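Side-chain contacts in putative pyrroline carboxylate reductase (Streptococcus pyogenes, PDB 2AHR), which probably catalyses the last step of proline biosynthesis, the NAD(P)H-dependent reduction of 1-pyrroline-5-carboxylate to L-proline: residues Tyr173-Ile176 and Glu177-Lys181; Ser53-Asp56 and Leu57-Gln60; Asp142-Asp145 and Ser146-Ser149. All coordinates share one frame; numbering follows the deposited sequence.

Contact 1: Tyr173-Ile176 and Glu177-Lys181; sequences YLFI and EALAK
Phe175 and Leu179, one helical turn apart, make the apolar side-chain contact of this stretch. Methyl CD1 of Leu179 comes obliquely to the CE2 side of the phenyl ring, 3.7 Å from CE2 of Phe175. Phe175 holds CG anti to its backbone N (chi1 -177°), which projects the ring outward from the helix, and CD1 of Leu179 leans back along the axis to meet it. The pair is also part of a subunit interface: the Phe175 ring stacks on Phe175 of a second subunit, and both side chains pack on Val245 of that subunit.

The charged contact follows the same i to i+4 spacing. NZ of Lys181 forms a salt bridge with Glu177, 2.9 Å from OE2 and nearly in line with the C-O bond. The glutamate chain bends at chi2 (74°) on its way to this meeting. OE2 has a second cationic partner in Lys190 of the same chain, so two ammonium groups converge on one buried carboxylate oxygen and would be expected to favour its ionised form.

Backbone bonds complete the turn. Glu177 N donates to Tyr173 O at 2.8 Å, and Leu179 N to Phe175 O at 3.2 Å, the latter nearly straight with 168° at the hydrogen. Ala178 and Ala180 continue the series to Leu174 and Ile176. Ile176 and Ala180 face helix 190-210 of the same chain, whereas Tyr173 hydrogen-bonds through OH to Ser204 O of the second subunit.

The i to i+4 backbone bonds define an alpha-helix, and the two side-chain pairs use the same spacing, each on one side of the long helix 158-185 in the dimerisation region of the pyrroline-5-carboxylate reductase family.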
ATOM      1  N   TYR E 173      -7.876  -2.491 -25.705  1.00 29.56           N
ATOM      2  CA  TYR E 173      -8.771  -1.325 -25.725  1.00 29.89           C
ATOM      3  C   TYR E 173      -8.714  -0.478 -24.462  1.00 29.96           C
ATOM      4  O   TYR E 173      -8.746   0.739 -24.539  1.00 30.32           O
ATOM      5  CB  TYR E 173     -10.217  -1.735 -26.053  1.00 29.76           C
ATOM      6  CG  TYR E 173     -10.333  -2.296 -27.462  1.00 31.86           C
ATOM      7  CD1 TYR E 173      -9.692  -1.660 -28.539  1.00 31.98           C
ATOM      8  CD2 TYR E 173     -11.034  -3.482 -27.725  1.00 32.17           C
ATOM      9  CE1 TYR E 173      -9.765  -2.176 -29.831  1.00 34.10           C
ATOM     10  CE2 TYR E 173     -11.130  -3.991 -29.033  1.00 32.67           C
ATOM     11  CZ  TYR E 173     -10.481  -3.326 -30.069  1.00 34.05           C
ATOM     12  OH  TYR E 173     -10.554  -3.793 -31.355  1.00 33.71           O
ATOM     13  N   LEU E 174      -8.655  -1.109 -23.290  1.00 30.35           N
ATOM     14  CA  LEU E 174      -8.558  -0.336 -22.024  1.00 29.66           C
ATOM     15  C   LEU E 174      -7.241   0.453 -21.960  1.00 28.96           C
ATOM     16  O   LEU E 174      -7.212   1.605 -21.542  1.00 28.03           O
ATOM     17  CB  LEU E 174      -8.724  -1.256 -20.796  1.00 29.58           C
ATOM     18  CG  LEU E 174      -8.904  -0.609 -19.396  1.00 30.12           C
ATOM     19  CD1 LEU E 174     -10.308  -0.086 -19.192  1.00 28.60           C
ATOM     20  CD2 LEU E 174      -8.561  -1.584 -18.250  1.00 27.74           C
ATOM     21  N   PHE E 175      -6.159  -0.191 -22.391  1.00 28.78           N
ATOM     22  CA  PHE E 175      -4.864   0.443 -22.523  1.00 28.31           C
ATOM     23  C   PHE E 175      -4.905   1.625 -23.500  1.00 28.40           C
ATOM     24  O   PHE E 175      -4.372   2.681 -23.225  1.00 27.97           O
ATOM     25  CB  PHE E 175      -3.838  -0.610 -22.989  1.00 28.30           C
ATOM     26  CG  PHE E 175      -2.423  -0.084 -23.099  1.00 30.08           C
ATOM     27  CD1 PHE E 175      -1.625   0.072 -21.952  1.00 32.80           C
ATOM     28  CD2 PHE E 175      -1.876   0.238 -24.348  1.00 33.29           C
ATOM     29  CE1 PHE E 175      -0.306   0.554 -22.052  1.00 32.63           C
ATOM     30  CE2 PHE E 175      -0.561   0.703 -24.469  1.00 31.26           C
ATOM     31  CZ  PHE E 175       0.225   0.864 -23.309  1.00 31.93           C
ATOM     32  N   ILE E 176      -5.542   1.434 -24.655  1.00 28.73           N
ATOM     33  CA  ILE E 176      -5.689   2.497 -25.634  1.00 27.71           C
ATOM     34  C   ILE E 176      -6.538   3.647 -25.061  1.00 28.34           C
ATOM     35  O   ILE E 176      -6.212   4.829 -25.221  1.00 28.28           O
ATOM     36  CB  ILE E 176      -6.275   1.929 -26.953  1.00 27.42           C
ATOM     37  CG1 ILE E 176      -5.172   1.236 -27.760  1.00 27.00           C
ATOM     38  CG2 ILE E 176      -6.902   3.037 -27.816  1.00 27.44           C
ATOM     39  CD1 ILE E 176      -5.698   0.410 -28.994  1.00 27.07           C
ATOM     40  N   GLU E 177      -7.635   3.298 -24.391  1.00 28.63           N
ATOM     41  CA  GLU E 177      -8.503   4.295 -23.782  1.00 28.80           C
ATOM     42  C   GLU E 177      -7.716   5.097 -22.734  1.00 29.27           C
ATOM     43  O   GLU E 177      -7.915   6.327 -22.598  1.00 28.88           O
ATOM     44  CB  GLU E 177      -9.688   3.604 -23.134  1.00 28.63           C
ATOM     45  CG  GLU E 177     -10.602   4.510 -22.342  1.00 31.65           C
ATOM     46  CD  GLU E 177     -11.462   5.395 -23.213  1.00 34.72           C
ATOM     47  OE1 GLU E 177     -11.447   5.232 -24.446  1.00 38.37           O
ATOM     48  OE2 GLU E 177     -12.145   6.278 -22.661  1.00 38.04           O
ATOM     49  N   ALA E 178      -6.817   4.402 -22.009  1.00 28.26           N
ATOM     50  CA  ALA E 178      -6.027   5.048 -20.955  1.00 28.18           C
ATOM     51  C   ALA E 178      -5.089   6.110 -21.518  1.00 28.45           C
ATOM     52  O   ALA E 178      -5.003   7.192 -20.973  1.00 28.41           O
ATOM     53  CB  ALA E 178      -5.230   3.994 -20.145  1.00 26.90           C
ATOM     54  N   LEU E 179      -4.363   5.776 -22.594  1.00 28.58           N
ATOM     55  CA  LEU E 179      -3.514   6.755 -23.290  1.00 29.14           C
ATOM     56  C   LEU E 179      -4.327   7.954 -23.796  1.00 28.58           C
ATOM     57  O   LEU E 179      -3.901   9.104 -23.680  1.00 30.05           O
ATOM     58  CB  LEU E 179      -2.813   6.087 -24.483  1.00 28.42           C
ATOM     59  CG  LEU E 179      -1.756   5.039 -24.103  1.00 29.63           C
ATOM     60  CD1 LEU E 179      -1.344   4.199 -25.312  1.00 26.89           C
ATOM     61  CD2 LEU E 179      -0.565   5.752 -23.502  1.00 29.85           C
ATOM     62  N   ALA E 180      -5.472   7.673 -24.394  1.00 28.52           N
ATOM     63  CA  ALA E 180      -6.342   8.725 -24.925  1.00 29.01           C
ATOM     64  C   ALA E 180      -6.929   9.608 -23.834  1.00 29.21           C
ATOM     65  O   ALA E 180      -6.942  10.827 -23.971  1.00 30.21           O
ATOM     66  CB  ALA E 180      -7.433   8.122 -25.784  1.00 28.62           C
ATOM     67  N   LYS E 181      -7.382   9.010 -22.734  1.00 29.55           N
ATOM     68  CA  LYS E 181      -7.887   9.798 -21.598  1.00 29.86           C
ATOM     69  C   LYS E 181      -6.762  10.689 -21.024  1.00 29.86           C
ATOM     70  O   LYS E 181      -7.010  11.820 -20.572  1.00 28.74           O
ATOM     71  CB  LYS E 181      -8.447   8.889 -20.483  1.00 30.50           C
ATOM     72  CG  LYS E 181      -9.911   8.434 -20.629  1.00 33.51           C
ATOM     73  CD  LYS E 181     -10.881   9.634 -20.683  1.00 39.38           C
ATOM     74  CE  LYS E 181     -12.311   9.335 -20.153  1.00 42.81           C
ATOM     75  NZ  LYS E 181     -12.786   7.932 -20.407  1.00 47.64           N
TER

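Contact 2: Ser53-Asp56 and Leu57-Gln60; sequences SHQD and LIDQ. With NAP (NADP nicotinamide-adenine-dinucleotide phosphate), chain S.
Two torsions set the amide of Gln55 beside the carboxylate of Asp59: CG of Gln55 stands opposite its backbone N (chi1 -161°), and the chain then folds at chi2 (59°), turning the amide forward along the helix, toward Asp59. NE2 of Gln55 donates to OD1 of Asp59 at 3.1 Å. The acceptor lies in the plane of the amide, but the nitrogen sits above the carboxylate plane. The two flat groups are inclined by 34°. The other end of the amide is held as well, because OE1 accepts from the backbone N of His81, and this second bond should fix the rotation of the group. The Gln55 side chain also crosses that of Ile58 at a slant, with NE2 3.8 Å from CB of Ile58.

At the start of the helix Ser53 is the N-cap. Its OG accepts from Asp56 N at 2.8 Å, while Ser53 O receives Leu57 N in the first turn. Ile58 N bonds to His54 O at 2.8 Å, and Asp59 N to Gln55 O.

His54 points its imidazole out of the turn and into the coenzyme pocket. NE2 donates to N1A of the NADP adenine at 3.0 Å, with the acceptor at the ring edge near its plane. ND1 is hydrogen-bonded to Ser32 OG, so both ring nitrogens are engaged and the second-shell serine positions a first-shell ligand of the adenine.

This short helix, 54-58, lies in the Rossmann-type coenzyme domain against strands 5-9 and 28-32, at one edge of the parallel part of a mixed sheet. Leu57 packs on Ile9 and Ile30 of these strands, His54 also rests on Ile9, and Ile58 touches Phe82 in the loop that precedes strand 86-88.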
ATOM      1  N   SER E  53     -36.227 -25.269 -34.442  1.00 61.83           N
ATOM      2  CA  SER E  53     -35.697 -25.735 -33.158  1.00 60.90           C
ATOM      3  C   SER E  53     -34.231 -26.102 -33.364  1.00 60.54           C
ATOM      4  O   SER E  53     -33.762 -26.138 -34.503  1.00 60.02           O
ATOM      5  CB  SER E  53     -36.472 -26.970 -32.673  1.00 61.08           C
ATOM      6  OG  SER E  53     -36.136 -28.127 -33.431  1.00 60.60           O
ATOM      7  N   HIS E  54     -33.513 -26.395 -32.278  1.00 60.15           N
ATOM      8  CA  HIS E  54     -32.124 -26.859 -32.404  1.00 59.72           C
ATOM      9  C   HIS E  54     -32.073 -28.233 -33.054  1.00 59.48           C
ATOM     10  O   HIS E  54     -31.187 -28.506 -33.854  1.00 59.39           O
ATOM     11  CB  HIS E  54     -31.376 -26.890 -31.060  1.00 59.38           C
ATOM     12  CG  HIS E  54     -31.283 -25.563 -30.378  1.00 59.07           C
ATOM     13  ND1 HIS E  54     -31.237 -24.370 -31.065  1.00 58.55           N
ATOM     14  CD2 HIS E  54     -31.201 -25.242 -29.065  1.00 59.27           C
ATOM     15  CE1 HIS E  54     -31.156 -23.371 -30.206  1.00 58.44           C
ATOM     16  NE2 HIS E  54     -31.133 -23.873 -28.985  1.00 59.11           N
ATOM     17  N   GLN E  55     -33.023 -29.097 -32.707  1.00 59.70           N
ATOM     18  CA  GLN E  55     -33.091 -30.420 -33.329  1.00 59.64           C
ATOM     19  C   GLN E  55     -33.403 -30.295 -34.816  1.00 59.75           C
ATOM     20  O   GLN E  55     -32.816 -31.005 -35.636  1.00 59.74           O
ATOM     21  CB  GLN E  55     -34.095 -31.332 -32.613  1.00 59.52           C
ATOM     22  CG  GLN E  55     -33.890 -32.832 -32.885  1.00 58.83           C
ATOM     23  CD  GLN E  55     -32.506 -33.351 -32.489  1.00 57.74           C
ATOM     24  OE1 GLN E  55     -32.117 -33.311 -31.320  1.00 59.19           O
ATOM     25  NE2 GLN E  55     -31.772 -33.866 -33.465  1.00 57.21           N
ATOM     26  N   ASP E  56     -34.305 -29.370 -35.152  1.00 60.17           N
ATOM     27  CA  ASP E  56     -34.645 -29.051 -36.544  1.00 60.55           C
ATOM     28  C   ASP E  56     -33.384 -28.619 -37.309  1.00 60.29           C
ATOM     29  O   ASP E  56     -33.154 -29.055 -38.444  1.00 60.41           O
ATOM     30  CB  ASP E  56     -35.737 -27.968 -36.596  1.00 60.80           C
ATOM     31  CG  ASP E  56     -36.155 -27.600 -38.027  1.00 62.60           C
ATOM     32  OD1 ASP E  56     -36.114 -26.393 -38.373  1.00 63.35           O
ATOM     33  OD2 ASP E  56     -36.537 -28.511 -38.802  1.00 64.23           O
ATOM     34  N   LEU E  57     -32.568 -27.775 -36.669  1.00 59.72           N
ATOM     35  CA  LEU E  57     -31.228 -27.422 -37.159  1.00 59.26           C
ATOM     36  C   LEU E  57     -30.355 -28.680 -37.365  1.00 58.74           C
ATOM     37  O   LEU E  57     -29.848 -28.922 -38.470  1.00 58.22           O
ATOM     38  CB  LEU E  57     -30.574 -26.439 -36.170  1.00 59.49           C
ATOM     39  CG  LEU E  57     -29.159 -25.836 -36.230  1.00 60.26           C
ATOM     40  CD1 LEU E  57     -28.040 -26.892 -36.313  1.00 60.33           C
ATOM     41  CD2 LEU E  57     -29.033 -24.804 -37.330  1.00 60.63           C
ATOM     42  N   ILE E  58     -30.213 -29.484 -36.308  1.00 58.21           N
ATOM     43  CA  ILE E  58     -29.333 -30.666 -36.317  1.00 58.33           C
ATOM     44  C   ILE E  58     -29.635 -31.673 -37.445  1.00 58.49           C
ATOM     45  O   ILE E  58     -28.714 -32.258 -38.024  1.00 58.27           O
ATOM     46  CB  ILE E  58     -29.311 -31.393 -34.932  1.00 58.14           C
ATOM     47  CG1 ILE E  58     -28.772 -30.466 -33.833  1.00 58.26           C
ATOM     48  CG2 ILE E  58     -28.448 -32.644 -34.993  1.00 58.05           C
ATOM     49  CD1 ILE E  58     -29.160 -30.882 -32.408  1.00 57.55           C
ATOM     50  N   ASP E  59     -30.920 -31.849 -37.763  1.00 58.73           N
ATOM     51  CA  ASP E  59     -31.363 -32.879 -38.713  1.00 58.95           C
ATOM     52  C   ASP E  59     -31.030 -32.625 -40.203  1.00 58.71           C
ATOM     53  O   ASP E  59     -31.098 -33.549 -41.021  1.00 58.70           O
ATOM     54  CB  ASP E  59     -32.866 -33.160 -38.527  1.00 59.28           C
ATOM     55  CG  ASP E  59     -33.206 -33.695 -37.125  1.00 60.25           C
ATOM     56  OD1 ASP E  59     -32.344 -34.333 -36.467  1.00 60.04           O
ATOM     57  OD2 ASP E  59     -34.352 -33.475 -36.679  1.00 61.22           O
ATOM     58  N   GLN E  60     -30.656 -31.394 -40.551  1.00 58.24           N
ATOM     59  CA  GLN E  60     -30.379 -31.029 -41.952  1.00 57.50           C
ATOM     60  C   GLN E  60     -28.923 -30.619 -42.266  1.00 56.86           C
ATOM     61  O   GLN E  60     -28.559 -30.416 -43.427  1.00 56.86           O
ATOM     62  CB  GLN E  60     -31.344 -29.919 -42.398  1.00 58.06           C
ATOM     63  CG  GLN E  60     -31.496 -28.763 -41.401  1.00 58.34           C
ATOM     64  CD  GLN E  60     -32.467 -27.690 -41.869  1.00 59.63           C
ATOM     65  OE1 GLN E  60     -33.334 -27.251 -41.111  1.00 59.57           O
ATOM     66  NE2 GLN E  60     -32.320 -27.255 -43.120  1.00 59.78           N
TER
HETATM   67  PA  NAP S1504     -23.311 -13.485 -25.778  1.00 71.82           P
HETATM   68  O1A NAP S1504     -23.986 -13.312 -24.462  1.00 70.64           O
HETATM   69  O2A NAP S1504     -23.129 -12.164 -26.447  1.00 71.30           O
HETATM   70  O5B NAP S1504     -24.095 -14.514 -26.749  1.00 71.91           O
HETATM   71  C5B NAP S1504     -24.732 -15.677 -26.270  1.00 74.73           C
HETATM   72  C4B NAP S1504     -26.003 -15.877 -27.092  1.00 76.90           C
HETATM   73  O4B NAP S1504     -26.565 -17.163 -26.891  1.00 77.46           O
HETATM   74  C3B NAP S1504     -27.065 -14.841 -26.733  1.00 77.49           C
HETATM   75  O3B NAP S1504     -27.374 -14.106 -27.898  1.00 77.05           O
HETATM   76  C2B NAP S1504     -28.260 -15.638 -26.231  1.00 78.55           C
HETATM   77  O2B NAP S1504     -29.513 -15.216 -26.745  1.00 80.39           O
HETATM   78  C1B NAP S1504     -27.976 -17.022 -26.802  1.00 78.30           C
HETATM   79  N9A NAP S1504     -28.667 -18.080 -26.026  1.00 78.43           N
HETATM   80  C8A NAP S1504     -29.021 -18.058 -24.695  1.00 78.32           C
HETATM   81  N7A NAP S1504     -29.653 -19.221 -24.400  1.00 78.70           N
HETATM   82  C5A NAP S1504     -29.715 -19.984 -25.521  1.00 78.29           C
HETATM   83  C6A NAP S1504     -30.264 -21.241 -25.774  1.00 78.02           C
HETATM   84  N6A NAP S1504     -31.295 -21.636 -25.030  1.00 78.66           N
HETATM   85  N1A NAP S1504     -30.165 -21.765 -27.049  1.00 77.76           N
HETATM   86  C2A NAP S1504     -29.558 -21.046 -28.064  1.00 77.27           C
HETATM   87  N3A NAP S1504     -29.030 -19.798 -27.803  1.00 76.85           N
HETATM   88  C4A NAP S1504     -29.104 -19.273 -26.552  1.00 77.94           C
HETATM   89  O3  NAP S1504     -21.909 -14.272 -25.564  1.00 69.77           O
HETATM   90  PN  NAP S1504     -20.639 -14.154 -26.565  1.00 68.69           P
HETATM   91  O1N NAP S1504     -19.774 -13.056 -26.044  1.00 69.47           O
HETATM   92  O2N NAP S1504     -21.064 -14.123 -27.990  1.00 67.83           O
HETATM   93  O5D NAP S1504     -19.890 -15.557 -26.274  1.00 66.01           O
HETATM   94  C5D NAP S1504     -20.326 -16.763 -26.859  1.00 62.62           C
HETATM   95  C4D NAP S1504     -19.200 -17.795 -26.826  1.00 60.42           C
HETATM   96  O4D NAP S1504     -18.040 -17.320 -27.482  1.00 58.44           O
HETATM   97  C3D NAP S1504     -18.795 -18.135 -25.396  1.00 59.85           C
HETATM   98  O3D NAP S1504     -18.768 -19.538 -25.287  1.00 60.11           O
HETATM   99  C2D NAP S1504     -17.403 -17.550 -25.195  1.00 58.23           C
HETATM  100  O2D NAP S1504     -16.628 -18.393 -24.350  1.00 55.05           O
HETATM  101  C1D NAP S1504     -16.889 -17.435 -26.646  1.00 57.31           C
HETATM  102  N1N NAP S1504     -15.981 -16.297 -26.948  1.00 55.30           N
HETATM  103  C2N NAP S1504     -16.407 -14.988 -26.840  1.00 53.27           C
HETATM  104  C3N NAP S1504     -15.543 -13.937 -27.162  1.00 51.06           C
HETATM  105  C7N NAP S1504     -16.017 -12.513 -27.172  1.00 49.66           C
HETATM  106  O7N NAP S1504     -15.087 -11.536 -27.581  1.00 49.98           O
HETATM  107  N7N NAP S1504     -17.271 -12.205 -26.815  1.00 47.53           N
HETATM  108  C4N NAP S1504     -14.243 -14.219 -27.599  1.00 51.37           C
HETATM  109  C5N NAP S1504     -13.820 -15.536 -27.718  1.00 50.58           C
HETATM  110  C6N NAP S1504     -14.706 -16.564 -27.390  1.00 54.38           C
HETATM  111  P2B NAP S1504     -30.309 -13.897 -26.249  1.00 81.61           P
HETATM  112  O1X NAP S1504     -31.695 -13.934 -26.870  1.00 81.45           O
HETATM  113  O2X NAP S1504     -30.442 -13.926 -24.744  1.00 81.93           O
HETATM  114  O3X NAP S1504     -29.577 -12.639 -26.684  1.00 80.71           O

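Contact 3: Asp142-Asp145 and Ser146-Ser149; sequences DLTD and SFGS
The chain leaves helix 134-145 through backbone bonds of the i to i+3 kind, Ser146 N to Leu143 O and Phe147 N to Thr144 O, and then unwinds into strand 148-152 at Gly148, whose large positive phi suits a residue without a side chain. Ser146 folds its hydroxyl back over the helix end: OG lies between the backbone N and the carbonyl carbon (chi1 78°) and donates to Leu143 O at 2.7 Å. That carbonyl thus takes two donors from one residue, the hydroxyl tilted 18° from the carbonyl plane and the amide N well above it. Ser146 OG also makes a weak bond to Gly21 O.

With CG likewise placed between backbone N and carbonyl carbon (chi1 56°), Phe147 lays its ring against the last helical turn. Thr144 O sits over the centre of the Phe147 ring, 3.8 Å above its plane, and Thr144 CA lies over the same face in a CH-pi contact, 4.2 Å from the Phe147 centroid. Asp145 brings its CA to Gly148 O at 3.4 Å, a CA-H...O contact. A water donates to Thr144 O and to Ser149 O, bridging helix end and strand. OG1 of Thr144 and OD1 of Asp145 are both hydrogen-bonded to Thr150 OG1, farther along that strand.

This is the exit of the helix in a beta-alpha-beta unit made of strand 122-128, helix 134-145 and strand 148-152. Ser149 pairs through its backbone with Ser122 and Thr124, whereas Phe147 packs on Ile18 of helix 13-22 and Leu143 on Leu22 of the same helix.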
ATOM      1  N   ASP E 142     -10.026 -24.254 -43.108  1.00 42.40           N
ATOM      2  CA  ASP E 142     -10.540 -23.394 -44.169  1.00 42.89           C
ATOM      3  C   ASP E 142     -11.584 -22.410 -43.658  1.00 42.39           C
ATOM      4  O   ASP E 142     -11.602 -21.247 -44.080  1.00 42.13           O
ATOM      5  CB  ASP E 142     -11.157 -24.226 -45.301  1.00 43.70           C
ATOM      6  CG  ASP E 142     -10.116 -24.880 -46.166  1.00 46.13           C
ATOM      7  OD1 ASP E 142      -9.042 -24.275 -46.338  1.00 47.76           O
ATOM      8  OD2 ASP E 142     -10.373 -26.003 -46.676  1.00 50.97           O
ATOM      9  N   LEU E 143     -12.469 -22.901 -42.788  1.00 41.43           N
ATOM     10  CA  LEU E 143     -13.480 -22.083 -42.119  1.00 41.03           C
ATOM     11  C   LEU E 143     -12.869 -20.985 -41.241  1.00 40.63           C
ATOM     12  O   LEU E 143     -13.290 -19.816 -41.290  1.00 40.33           O
ATOM     13  CB  LEU E 143     -14.361 -22.977 -41.249  1.00 41.09           C
ATOM     14  CG  LEU E 143     -15.650 -23.583 -41.799  1.00 42.30           C
ATOM     15  CD1 LEU E 143     -15.660 -23.724 -43.306  1.00 41.29           C
ATOM     16  CD2 LEU E 143     -15.939 -24.903 -41.112  1.00 42.58           C
ATOM     17  N   THR E 144     -11.884 -21.361 -40.431  1.00 39.80           N
ATOM     18  CA  THR E 144     -11.271 -20.395 -39.536  1.00 38.78           C
ATOM     19  C   THR E 144     -10.460 -19.376 -40.331  1.00 38.75           C
ATOM     20  O   THR E 144     -10.450 -18.194 -39.983  1.00 38.41           O
ATOM     21  CB  THR E 144     -10.430 -21.048 -38.411  1.00 38.68           C
ATOM     22  OG1 THR E 144      -9.440 -21.925 -38.969  1.00 37.17           O
ATOM     23  CG2 THR E 144     -11.317 -21.836 -37.472  1.00 37.63           C
ATOM     24  N   ASP E 145      -9.802 -19.818 -41.408  1.00 38.84           N
ATOM     25  CA  ASP E 145      -9.039 -18.891 -42.257  1.00 38.70           C
ATOM     26  C   ASP E 145      -9.935 -17.855 -42.956  1.00 38.33           C
ATOM     27  O   ASP E 145      -9.448 -16.829 -43.438  1.00 37.96           O
ATOM     28  CB  ASP E 145      -8.162 -19.637 -43.275  1.00 38.86           C
ATOM     29  CG  ASP E 145      -6.912 -20.261 -42.639  1.00 41.09           C
ATOM     30  OD1 ASP E 145      -6.489 -19.840 -41.537  1.00 41.46           O
ATOM     31  OD2 ASP E 145      -6.325 -21.177 -43.261  1.00 44.22           O
ATOM     32  N   SER E 146     -11.240 -18.104 -42.990  1.00 38.22           N
ATOM     33  CA  SER E 146     -12.158 -17.154 -43.619  1.00 38.71           C
ATOM     34  C   SER E 146     -12.410 -15.918 -42.764  1.00 38.41           C
ATOM     35  O   SER E 146     -12.864 -14.903 -43.282  1.00 38.52           O
ATOM     36  CB  SER E 146     -13.487 -17.813 -44.008  1.00 39.02           C
ATOM     37  OG  SER E 146     -14.349 -17.977 -42.886  1.00 39.68           O
ATOM     38  N   PHE E 147     -12.122 -15.986 -41.464  1.00 37.58           N
ATOM     39  CA  PHE E 147     -12.322 -14.807 -40.613  1.00 36.64           C
ATOM     40  C   PHE E 147     -11.076 -14.384 -39.841  1.00 36.25           C
ATOM     41  O   PHE E 147     -11.166 -13.643 -38.877  1.00 36.82           O
ATOM     42  CB  PHE E 147     -13.572 -14.946 -39.719  1.00 36.59           C
ATOM     43  CG  PHE E 147     -13.588 -16.188 -38.836  1.00 37.31           C
ATOM     44  CD1 PHE E 147     -12.824 -16.241 -37.657  1.00 35.40           C
ATOM     45  CD2 PHE E 147     -14.392 -17.294 -39.166  1.00 35.55           C
ATOM     46  CE1 PHE E 147     -12.849 -17.368 -36.838  1.00 33.97           C
ATOM     47  CE2 PHE E 147     -14.418 -18.432 -38.347  1.00 35.79           C
ATOM     48  CZ  PHE E 147     -13.638 -18.470 -37.182  1.00 35.00           C
ATOM     49  N   GLY E 148      -9.912 -14.841 -40.289  1.00 35.85           N
ATOM     50  CA  GLY E 148      -8.645 -14.440 -39.701  1.00 36.01           C
ATOM     51  C   GLY E 148      -7.546 -15.448 -39.975  1.00 35.96           C
ATOM     52  O   GLY E 148      -7.566 -16.116 -40.991  1.00 36.47           O
ATOM     53  N   SER E 149      -6.592 -15.559 -39.057  1.00 35.96           N
ATOM     54  CA  SER E 149      -5.559 -16.585 -39.112  1.00 36.00           C
ATOM     55  C   SER E 149      -5.905 -17.735 -38.163  1.00 36.34           C
ATOM     56  O   SER E 149      -6.819 -17.613 -37.304  1.00 35.96           O
ATOM     57  CB  SER E 149      -4.207 -15.983 -38.745  1.00 36.14           C
ATOM     58  OG  SER E 149      -3.813 -15.046 -39.733  1.00 38.47           O
TER
HETATM   59  O   HOH W   1      -9.447 -17.093 -37.690  1.00 32.33           O

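All three contacts are local, each between residues a few places apart in sequence, but in different regions. Contact 2 holds His54 at the adenine end of NADP, in the coenzyme domain. Contact 3 closes a crossover at the opposite edge of the same sheet, its centre about 25 Å from that of contact 2; its Phe147 side chain is about 9 Å from a bound NADP and about 6 Å from that of Met14. Contact 1 lies in the dimerisation region, about 44 Å from contact 2 between centres, but the Tyr173 side chain is also about 9 Å from a bound NADP. Strand 148-152 is followed by helix 158-185, and contacts 3 and 1 lie about 29 Å apart between centres.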